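Long-range contact in parvulin 42 (Trypanosoma brucei brucei, PDB 6GMP), which probably catalyses the cis-trans isomerisation of peptide bonds preceding proline through its parvulin-type domain, the piece of the protein present here: residues F93-A97 with V115-Y119. Residues are numbered along the deposited sequence; the frame is centred on the assembly and turned at random.
Sequences FDTVA and VHLIY
Ile118 lays its terminal methyl on the ring of Phe93, and this CH-pi contact is the centre of the packing between helix 91-97 and strand 114-120. Ile118 CD1 stands over the face of the Phe93 ring, 3.6 Å from its centroid and 15° off the normal. The closest ring carbon is Phe93 CE2, 3.5 Å from Ile118 CD1. The isoleucine reaches the ring because CG1 lies anti to its own carbonyl carbon (chi1 -56°) and the chain runs on extended to CD1. The branched residue also has a second arm: Ile118 CG2 meets Ala97 CB at 4.1 Å, while CD1 just touches Val96 CG1. One helical turn after Phe93, a small alanine lets the helix come near the strand, the CA atoms of Ala97 and Ile118 being 6.3 Å apart. A phenylalanine suits the other end, where the backbones stand farther apart and a long flat side chain spans the distance.

The same ring turns its CD2-CE2 edge to the face of His116, in a T-shaped pair with centroids 5.2 Å apart and planes at 79°. Imidazole combines a flat surface for this edge with two polar nitrogens, both of which are satisfied in the buried interior: ND1 is hydrogen-bonded to His10 ND1, and NE2 to Thr111 OG1. These two bonds would help fix the rotation of the ring that Phe93 abuts.

Paired histidines on neighbouring central strands are a familiar feature of the parvulin active site, and His10 with His116 is consistent with that. Helix 91-97 covers one face of the antiparallel sheet, where Phe8 of strand 6-13 and Val109 of strand 109-111 also touch Ile118; on the opposite face, Leu117 packs against helix 37-49.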
loop_
_atom_site.group_PDB
_atom_site.type_symbol
_atom_site.label_atom_id
_atom_site.label_comp_id
_atom_site.label_asym_id
_atom_site.label_seq_id
_atom_site.Cartn_x
_atom_site.Cartn_y
_atom_site.Cartn_z
ATOM N N PHE A 93 -10.943 0.105 0.796
ATOM C CA PHE A 93 -9.899 -0.390 -0.092
ATOM C C PHE A 93 -10.500 -0.678 -1.452
ATOM O O PHE A 93 -9.991 -0.244 -2.490
ATOM C CB PHE A 93 -9.303 -1.677 0.490
ATOM C CG PHE A 93 -8.168 -2.255 -0.311
ATOM C CD1 PHE A 93 -8.411 -2.997 -1.452
ATOM C CD2 PHE A 93 -6.864 -2.080 0.095
ATOM C CE1 PHE A 93 -7.365 -3.532 -2.179
ATOM C CE2 PHE A 93 -5.820 -2.617 -0.622
ATOM C CZ PHE A 93 -6.073 -3.351 -1.758
ATOM N N ASP A 94 -11.584 -1.435 -1.432
ATOM C CA ASP A 94 -12.216 -1.907 -2.646
ATOM C C ASP A 94 -12.582 -0.773 -3.598
ATOM O O ASP A 94 -12.307 -0.863 -4.791
ATOM C CB ASP A 94 -13.461 -2.716 -2.289
ATOM C CG ASP A 94 -14.092 -3.359 -3.492
ATOM O OD1 ASP A 94 -13.516 -4.342 -3.997
ATOM O OD2 ASP A 94 -15.148 -2.873 -3.943
ATOM N N THR A 95 -13.194 0.289 -3.080
ATOM C CA THR A 95 -13.683 1.363 -3.939
ATOM C C THR A 95 -12.534 2.061 -4.670
ATOM O O THR A 95 -12.620 2.316 -5.874
ATOM C CB THR A 95 -14.537 2.396 -3.165
ATOM O OG1 THR A 95 -15.021 3.394 -4.071
ATOM C CG2 THR A 95 -13.737 3.072 -2.064
ATOM N N VAL A 96 -11.459 2.347 -3.941
ATOM C CA VAL A 96 -10.289 3.009 -4.515
ATOM C C VAL A 96 -9.603 2.085 -5.505
ATOM O O VAL A 96 -9.246 2.517 -6.604
ATOM C CB VAL A 96 -9.291 3.442 -3.414
ATOM C CG1 VAL A 96 -7.961 3.901 -4.008
ATOM C CG2 VAL A 96 -9.893 4.553 -2.568
ATOM N N ALA A 97 -9.420 0.828 -5.117
ATOM C CA ALA A 97 -8.729 -0.150 -5.950
ATOM C C ALA A 97 -9.413 -0.308 -7.307
ATOM O O ALA A 97 -8.752 -0.305 -8.341
ATOM C CB ALA A 97 -8.649 -1.488 -5.243
ATOM N N VAL A 115 -2.444 2.728 6.209
ATOM C CA VAL A 115 -2.611 3.586 5.055
ATOM C C VAL A 115 -1.972 2.914 3.844
ATOM O O VAL A 115 -0.787 2.569 3.872
ATOM C CB VAL A 115 -1.983 4.972 5.312
ATOM C CG1 VAL A 115 -2.223 5.897 4.129
ATOM C CG2 VAL A 115 -2.552 5.575 6.597
ATOM N N HIS A 116 -2.769 2.715 2.799
ATOM C CA HIS A 116 -2.331 2.005 1.598
ATOM C C HIS A 116 -2.046 2.923 0.420
ATOM O O HIS A 116 -2.719 3.934 0.240
ATOM C CB HIS A 116 -3.418 1.043 1.106
ATOM C CG HIS A 116 -3.978 0.131 2.149
ATOM N ND1 HIS A 116 -3.802 -1.232 2.105
ATOM C CD2 HIS A 116 -4.785 0.371 3.208
ATOM C CE1 HIS A 116 -4.442 -1.791 3.117
ATOM N NE2 HIS A 116 -5.056 -0.841 3.798
ATOM N N LEU A 117 -1.081 2.523 -0.404
ATOM C CA LEU A 117 -1.018 2.977 -1.789
ATOM C C LEU A 117 -1.306 1.733 -2.593
ATOM O O LEU A 117 -0.646 0.720 -2.397
ATOM C CB LEU A 117 0.377 3.493 -2.147
ATOM C CG LEU A 117 0.894 4.693 -1.345
ATOM C CD1 LEU A 117 2.300 5.075 -1.815
ATOM C CD2 LEU A 117 -0.007 5.889 -1.420
ATOM N N ILE A 118 -2.292 1.806 -3.482
ATOM C CA ILE A 118 -2.711 0.656 -4.274
ATOM C C ILE A 118 -2.299 0.845 -5.723
ATOM O O ILE A 118 -2.487 1.913 -6.286
ATOM C CB ILE A 118 -4.242 0.434 -4.187
ATOM C CG1 ILE A 118 -4.655 0.291 -2.725
ATOM C CG2 ILE A 118 -4.639 -0.810 -4.959
ATOM C CD1 ILE A 118 -6.125 0.309 -2.498
ATOM N N TYR A 119 -1.739 -0.210 -6.308
ATOM C CA TYR A 119 -1.273 -0.201 -7.684
ATOM C C TYR A 119 -2.013 -1.264 -8.488
ATOM O O TYR A 119 -2.090 -2.422 -8.080
ATOM C CB TYR A 119 0.231 -0.480 -7.712
ATOM C CG TYR A 119 0.832 -0.636 -9.086
ATOM C CD1 TYR A 119 0.887 0.427 -9.979
ATOM C CD2 TYR A 119 1.396 -1.844 -9.480
ATOM C CE1 TYR A 119 1.458 0.286 -11.221
ATOM C CE2 TYR A 119 1.972 -1.995 -10.721
ATOM C CZ TYR A 119 2.006 -0.923 -11.594
ATOM O OH TYR A 119 2.581 -1.074 -12.830
#